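Local coordinates for protein endonuclease II (Enterobacteria phage t4, PDB 2WSH) that nicks and cleaves cytosine-containing host DNA in a sequence-specific, magnesium-dependent way, so that the phage can scavenge host nucleotides for its own DNA synthesis, at residues N38-D50 with S95-L107. The protein carries 1 engineered substitution. Sequence-based numbering, arbitrary orientation.
Sequences NKYNVIYAIAIND and SKVEFYARQCFNL. With PO4 (phosphate ion), chain E.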
loop_
_atom_site.group_PDB
_atom_site.type_symbol
_atom_site.label_atom_id
_atom_site.label_comp_id
_atom_site.label_asym_id
_atom_site.label_seq_id
_atom_site.Cartn_x
_atom_site.Cartn_y
_atom_site.Cartn_z
ATOM N N ASN A 38 23.991 9.726 -9.290
ATOM C CA ASN A 38 23.267 9.918 -8.041
ATOM C C ASN A 38 22.220 8.835 -7.810
ATOM O O ASN A 38 21.760 8.180 -8.744
ATOM C CB ASN A 38 22.657 11.317 -7.942
ATOM C CG ASN A 38 22.644 11.845 -6.515
ATOM O OD1 ASN A 38 22.603 13.054 -6.288
ATOM N ND2 ASN A 38 22.695 10.937 -5.546
ATOM N N LYS A 39 21.861 8.656 -6.548
ATOM C CA LYS A 39 20.966 7.598 -6.123
ATOM C C LYS A 39 20.144 8.162 -4.974
ATOM O O LYS A 39 20.697 8.632 -3.981
ATOM C CB LYS A 39 21.761 6.363 -5.697
ATOM C CG LYS A 39 20.962 5.070 -5.720
ATOM C CD LYS A 39 21.864 3.875 -5.966
ATOM C CE LYS A 39 22.107 3.652 -7.454
ATOM N NZ LYS A 39 20.962 2.952 -8.108
ATOM N N TYR A 40 18.823 8.139 -5.123
ATOM C CA TYR A 40 17.939 8.813 -4.182
ATOM C C TYR A 40 17.064 7.831 -3.418
ATOM O O TYR A 40 16.731 6.759 -3.922
ATOM C CB TYR A 40 17.050 9.815 -4.922
ATOM C CG TYR A 40 17.796 10.713 -5.882
ATOM C CD1 TYR A 40 18.362 11.906 -5.453
ATOM C CD2 TYR A 40 17.933 10.367 -7.221
ATOM C CE1 TYR A 40 19.047 12.732 -6.331
ATOM C CE2 TYR A 40 18.617 11.185 -8.107
ATOM C CZ TYR A 40 19.170 12.366 -7.657
ATOM O OH TYR A 40 19.850 13.179 -8.534
ATOM N N ASN A 41 16.700 8.207 -2.196
ATOM C CA ASN A 41 15.714 7.458 -1.424
ATOM C C ASN A 41 16.138 6.015 -1.155
ATOM O O ASN A 41 15.459 5.074 -1.564
ATOM C CB ASN A 41 14.368 7.485 -2.152
ATOM C CG ASN A 41 13.198 7.202 -1.234
ATOM O OD1 ASN A 41 12.128 6.795 -1.687
ATOM N ND2 ASN A 41 13.393 7.417 0.064
ATOM N N VAL A 42 17.259 5.837 -0.465
ATOM C CA VAL A 42 17.792 4.498 -0.244
ATOM C C VAL A 42 18.198 4.236 1.200
ATOM O O VAL A 42 18.445 5.162 1.979
ATOM C CB VAL A 42 19.043 4.235 -1.110
ATOM C CG1 VAL A 42 18.707 4.337 -2.591
ATOM C CG2 VAL A 42 20.150 5.208 -0.735
ATOM N N ILE A 43 18.263 2.957 1.541
ATOM C CA ILE A 43 18.974 2.514 2.726
ATOM C C ILE A 43 20.407 2.308 2.279
ATOM O O ILE A 43 20.657 1.673 1.256
ATOM C CB ILE A 43 18.422 1.182 3.251
ATOM C CG1 ILE A 43 17.008 1.373 3.802
ATOM C CG2 ILE A 43 19.352 0.591 4.310
ATOM C CD1 ILE A 43 16.926 2.376 4.938
ATOM N N TYR A 44 21.356 2.871 3.014
ATOM C CA TYR A 44 22.747 2.629 2.676
ATOM C C TYR A 44 23.467 1.869 3.773
ATOM O O TYR A 44 23.071 1.904 4.934
ATOM C CB TYR A 44 23.477 3.916 2.276
ATOM C CG TYR A 44 23.783 4.897 3.387
ATOM C CD1 TYR A 44 25.007 4.866 4.044
ATOM C CD2 TYR A 44 22.872 5.882 3.745
ATOM C CE1 TYR A 44 25.310 5.775 5.038
ATOM C CE2 TYR A 44 23.164 6.795 4.747
ATOM C CZ TYR A 44 24.387 6.734 5.386
ATOM O OH TYR A 44 24.695 7.632 6.375
ATOM N N ALA A 45 24.509 1.153 3.383
ATOM C CA ALA A 45 25.261 0.345 4.318
ATOM C C ALA A 45 26.729 0.702 4.197
ATOM O O ALA A 45 27.260 0.823 3.095
ATOM C CB ALA A 45 25.044 -1.135 4.034
ATOM N N ILE A 46 27.377 0.899 5.336
ATOM C CA ILE A 46 28.811 1.102 5.349
ATOM C C ILE A 46 29.464 -0.204 5.753
ATOM O O ILE A 46 29.061 -0.821 6.742
ATOM C CB ILE A 46 29.217 2.212 6.332
ATOM C CG1 ILE A 46 28.466 3.501 6.007
ATOM C CG2 ILE A 46 30.726 2.437 6.292
ATOM C CD1 ILE A 46 28.912 4.690 6.833
ATOM N N ALA A 47 30.457 -0.628 4.975
ATOM C CA ALA A 47 31.170 -1.874 5.239
ATOM C C ALA A 47 32.661 -1.622 5.368
ATOM O O ALA A 47 33.252 -0.906 4.560
ATOM C CB ALA A 47 30.906 -2.888 4.130
ATOM N N ILE A 48 33.256 -2.207 6.401
ATOM C CA ILE A 48 34.685 -2.091 6.654
ATOM C C ILE A 48 35.285 -3.491 6.613
ATOM O O ILE A 48 34.915 -4.357 7.407
ATOM C CB ILE A 48 34.967 -1.454 8.032
ATOM C CG1 ILE A 48 34.212 -0.129 8.188
ATOM C CG2 ILE A 48 36.457 -1.230 8.222
ATOM C CD1 ILE A 48 34.702 0.974 7.267
ATOM N N ASN A 49 36.201 -3.712 5.678
ATOM C CA ASN A 49 36.741 -5.043 5.457
ATOM C C ASN A 49 35.613 -6.054 5.240
ATOM O O ASN A 49 35.637 -7.160 5.780
ATOM C CB ASN A 49 37.650 -5.443 6.619
ATOM C CG ASN A 49 38.807 -4.475 6.800
ATOM O OD1 ASN A 49 39.323 -3.924 5.827
ATOM N ND2 ASN A 49 39.213 -4.257 8.045
ATOM N N ASP A 50 34.610 -5.636 4.470
ATOM C CA ASP A 50 33.480 -6.489 4.100
ATOM C C ASP A 50 32.485 -6.734 5.235
ATOM O O ASP A 50 31.578 -7.552 5.099
ATOM C CB ASP A 50 33.979 -7.828 3.546
ATOM C CG ASP A 50 34.839 -7.661 2.312
ATOM O OD1 ASP A 50 34.409 -6.950 1.379
ATOM O OD2 ASP A 50 35.944 -8.241 2.275
ATOM N N SER A 95 42.231 -0.039 6.124
ATOM C CA SER A 95 41.090 -0.910 5.861
ATOM C C SER A 95 40.331 -0.502 4.604
ATOM O O SER A 95 40.498 0.609 4.099
ATOM C CB SER A 95 40.144 -0.912 7.060
ATOM O OG SER A 95 40.790 -1.431 8.208
ATOM N N LYS A 96 39.498 -1.410 4.104
ATOM C CA LYS A 96 38.660 -1.129 2.943
ATOM C C LYS A 96 37.308 -0.590 3.395
ATOM O O LYS A 96 36.655 -1.193 4.240
ATOM C CB LYS A 96 38.449 -2.400 2.122
ATOM C CG LYS A 96 37.813 -2.151 0.762
ATOM C CD LYS A 96 36.993 -3.345 0.307
ATOM C CE LYS A 96 37.714 -4.653 0.583
ATOM N NZ LYS A 96 36.815 -5.831 0.408
ATOM N N VAL A 97 36.887 0.535 2.824
ATOM C CA VAL A 97 35.642 1.186 3.232
ATOM C C VAL A 97 34.665 1.280 2.067
ATOM O O VAL A 97 34.911 2.000 1.096
ATOM C CB VAL A 97 35.895 2.612 3.768
ATOM C CG1 VAL A 97 34.575 3.285 4.135
ATOM C CG2 VAL A 97 36.844 2.581 4.958
ATOM N N GLU A 98 33.551 0.565 2.175
ATOM C CA GLU A 98 32.589 0.486 1.084
ATOM C C GLU A 98 31.201 0.961 1.485
ATOM O O GLU A 98 30.774 0.787 2.626
ATOM C CB GLU A 98 32.500 -0.950 0.562
ATOM C CG GLU A 98 33.801 -1.485 -0.008
ATOM C CD GLU A 98 33.713 -2.957 -0.362
ATOM O OE1 GLU A 98 33.433 -3.773 0.542
ATOM O OE2 GLU A 98 33.929 -3.299 -1.543
ATOM N N PHE A 99 30.507 1.569 0.533
ATOM C CA PHE A 99 29.110 1.929 0.699
ATOM C C PHE A 99 28.249 1.101 -0.244
ATOM O O PHE A 99 28.540 1.008 -1.437
ATOM C CB PHE A 99 28.908 3.414 0.397
ATOM C CG PHE A 99 29.446 4.324 1.457
ATOM C CD1 PHE A 99 28.611 4.837 2.431
ATOM C CD2 PHE A 99 30.788 4.663 1.483
ATOM C CE1 PHE A 99 29.103 5.679 3.413
ATOM C CE2 PHE A 99 31.286 5.498 2.464
ATOM C CZ PHE A 99 30.442 6.006 3.429
ATOM N N TYR A 100 27.199 0.497 0.302
ATOM C CA TYR A 100 26.198 -0.203 -0.492
ATOM C C TYR A 100 24.877 0.551 -0.417
ATOM O O TYR A 100 24.617 1.264 0.550
ATOM C CB TYR A 100 25.990 -1.620 0.036
ATOM C CG TYR A 100 27.116 -2.579 -0.268
ATOM C CD1 TYR A 100 26.944 -3.613 -1.182
ATOM C CD2 TYR A 100 28.347 -2.462 0.365
ATOM C CE1 TYR A 100 27.968 -4.500 -1.460
ATOM C CE2 TYR A 100 29.378 -3.343 0.091
ATOM C CZ TYR A 100 29.182 -4.360 -0.821
ATOM O OH TYR A 100 30.201 -5.241 -1.097
ATOM N N ALA A 101 24.035 0.384 -1.429
ATOM C CA ALA A 101 22.728 1.028 -1.435
ATOM C C ALA A 101 21.619 0.032 -1.734
ATOM O O ALA A 101 21.755 -0.807 -2.624
ATOM C CB ALA A 101 22.702 2.161 -2.440
ATOM N N ARG A 102 20.523 0.135 -0.989
ATOM C CA ARG A 102 19.327 -0.656 -1.251
ATOM C C ARG A 102 18.185 0.277 -1.628
ATOM O O ARG A 102 17.724 1.068 -0.808
ATOM C CB ARG A 102 18.951 -1.496 -0.032
ATOM C CG ARG A 102 17.541 -2.075 -0.087
ATOM C CD ARG A 102 17.245 -2.940 1.138
ATOM N NE ARG A 102 15.814 -3.192 1.303
ATOM C CZ ARG A 102 15.181 -4.270 0.850
ATOM N NH1 ARG A 102 15.848 -5.220 0.207
ATOM N NH2 ARG A 102 13.877 -4.402 1.049
ATOM N N GLN A 103 17.741 0.197 -2.878
ATOM C CA GLN A 103 16.738 1.134 -3.379
ATOM C C GLN A 103 15.391 0.950 -2.696
ATOM O O GLN A 103 14.838 -0.149 -2.675
ATOM C CB GLN A 103 16.578 1.006 -4.894
ATOM C CG GLN A 103 15.657 2.058 -5.508
ATOM C CD GLN A 103 16.188 3.472 -5.356
ATOM O OE1 GLN A 103 17.244 3.812 -5.889
ATOM N NE2 GLN A 103 15.448 4.309 -4.639
ATOM N N CYS A 104 14.871 2.033 -2.131
ATOM C CA CYS A 104 13.539 2.016 -1.542
ATOM C C CYS A 104 12.596 2.880 -2.378
ATOM O O CYS A 104 13.015 3.495 -3.355
ATOM C CB CYS A 104 13.578 2.498 -0.089
ATOM S SG CYS A 104 14.346 1.329 1.078
ATOM N N PHE A 105 11.327 2.928 -1.992
ATOM C CA PHE A 105 10.327 3.624 -2.790
ATOM C C PHE A 105 9.338 4.372 -1.910
ATOM O O PHE A 105 9.529 4.489 -0.698
ATOM C CB PHE A 105 9.578 2.623 -3.667
ATOM C CG PHE A 105 8.913 1.530 -2.890
ATOM C CD1 PHE A 105 7.558 1.586 -2.612
ATOM C CD2 PHE A 105 9.647 0.459 -2.413
ATOM C CE1 PHE A 105 6.945 0.588 -1.887
ATOM C CE2 PHE A 105 9.040 -0.543 -1.689
ATOM C CZ PHE A 105 7.688 -0.476 -1.425
ATOM N N ASN A 106 8.274 4.875 -2.525
ATOM C CA ASN A 106 7.250 5.607 -1.792
ATOM C C ASN A 106 5.860 5.003 -1.939
ATOM O O ASN A 106 5.511 4.463 -2.987
ATOM C CB ASN A 106 7.247 7.075 -2.216
ATOM C CG ASN A 106 8.481 7.813 -1.737
ATOM O OD1 ASN A 106 8.556 8.235 -0.584
ATOM N ND2 ASN A 106 9.457 7.967 -2.621
ATOM N N LEU A 107 5.076 5.088 -0.872
ATOM C CA LEU A 107 3.698 4.621 -0.892
ATOM C C LEU A 107 2.773 5.769 -0.518
ATOM O O LEU A 107 3.040 6.515 0.425
ATOM C CB LEU A 107 3.516 3.451 0.074
ATOM C CG LEU A 107 4.239 2.164 -0.322
ATOM C CD1 LEU A 107 4.317 1.203 0.856
ATOM C CD2 LEU A 107 3.531 1.517 -1.495
HETATM P P PO4 E . 22.897 9.837 8.409
HETATM O O1 PO4 E . 22.625 8.428 8.877
HETATM O O2 PO4 E . 21.593 10.583 8.245
HETATM O O3 PO4 E . 23.776 10.577 9.393
HETATM O O4 PO4 E . 23.608 9.736 7.084
HETATM O O HOH W 1 18.269 2.875 -8.235
HETATM O O HOH W 2 17.390 6.371 -7.131
HETATM O O HOH W 3 34.585 -3.137 3.072
#
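Strands 42-48 and 97-103 run antiparallel at 157°, the hydrogen-bonded pairs Ile-43/Arg-102, Ala-45/Tyr-100 and Ala-47/Glu-98 knitting the central sheet of the GIY-YIG nuclease fold. On one face Phe-99 lies alongside both Tyr-44 and Ile-46, with Ile-46 CG1 3.4 Å from Phe-99 CE1; Tyr-44 and Phe-99 also touch Leu-61 and Ile-65 of helix 61-73. Tyr-44 CD1 meets the edge of the phenylalanine ring, near its plane. With chi1 at 72°, the tyrosine ring stands between its own backbone N and carbonyl carbon, and its OH, also hydrogen-bonded to Tyr-68 OH, gives a very short bond of 2.5 Å to O4 of a phosphate ion. Tyr-54, Arg-64 and Lys-83 also bind this anion, which probably came from the crystallisation liquor but may mark where a DNA phosphate would bind. Further along, Ile-48 CD1 packs on Val-97 CG2 at 3.5 Å. Where the strand ends, one conformer of Asp-50 receives Lys-96 NZ at OD1 (2.8 Å), from the syn side but 33° out of the carboxylate plane. Glu-98, close to the same oxygen, has its OE2 bridged to Lys-19; the lysines probably ease the repulsion between the carboxylates. At the opposite end the bend at chi2 (64°) turns the Gln-103 amide across to the backbone preceding strand 42-48. NE2 reaches Tyr-40 O at 2.9 Å, almost in the amide plane, and also donates to Cys-104 O, while OE1 accepts from a water held by Tyr-40 N.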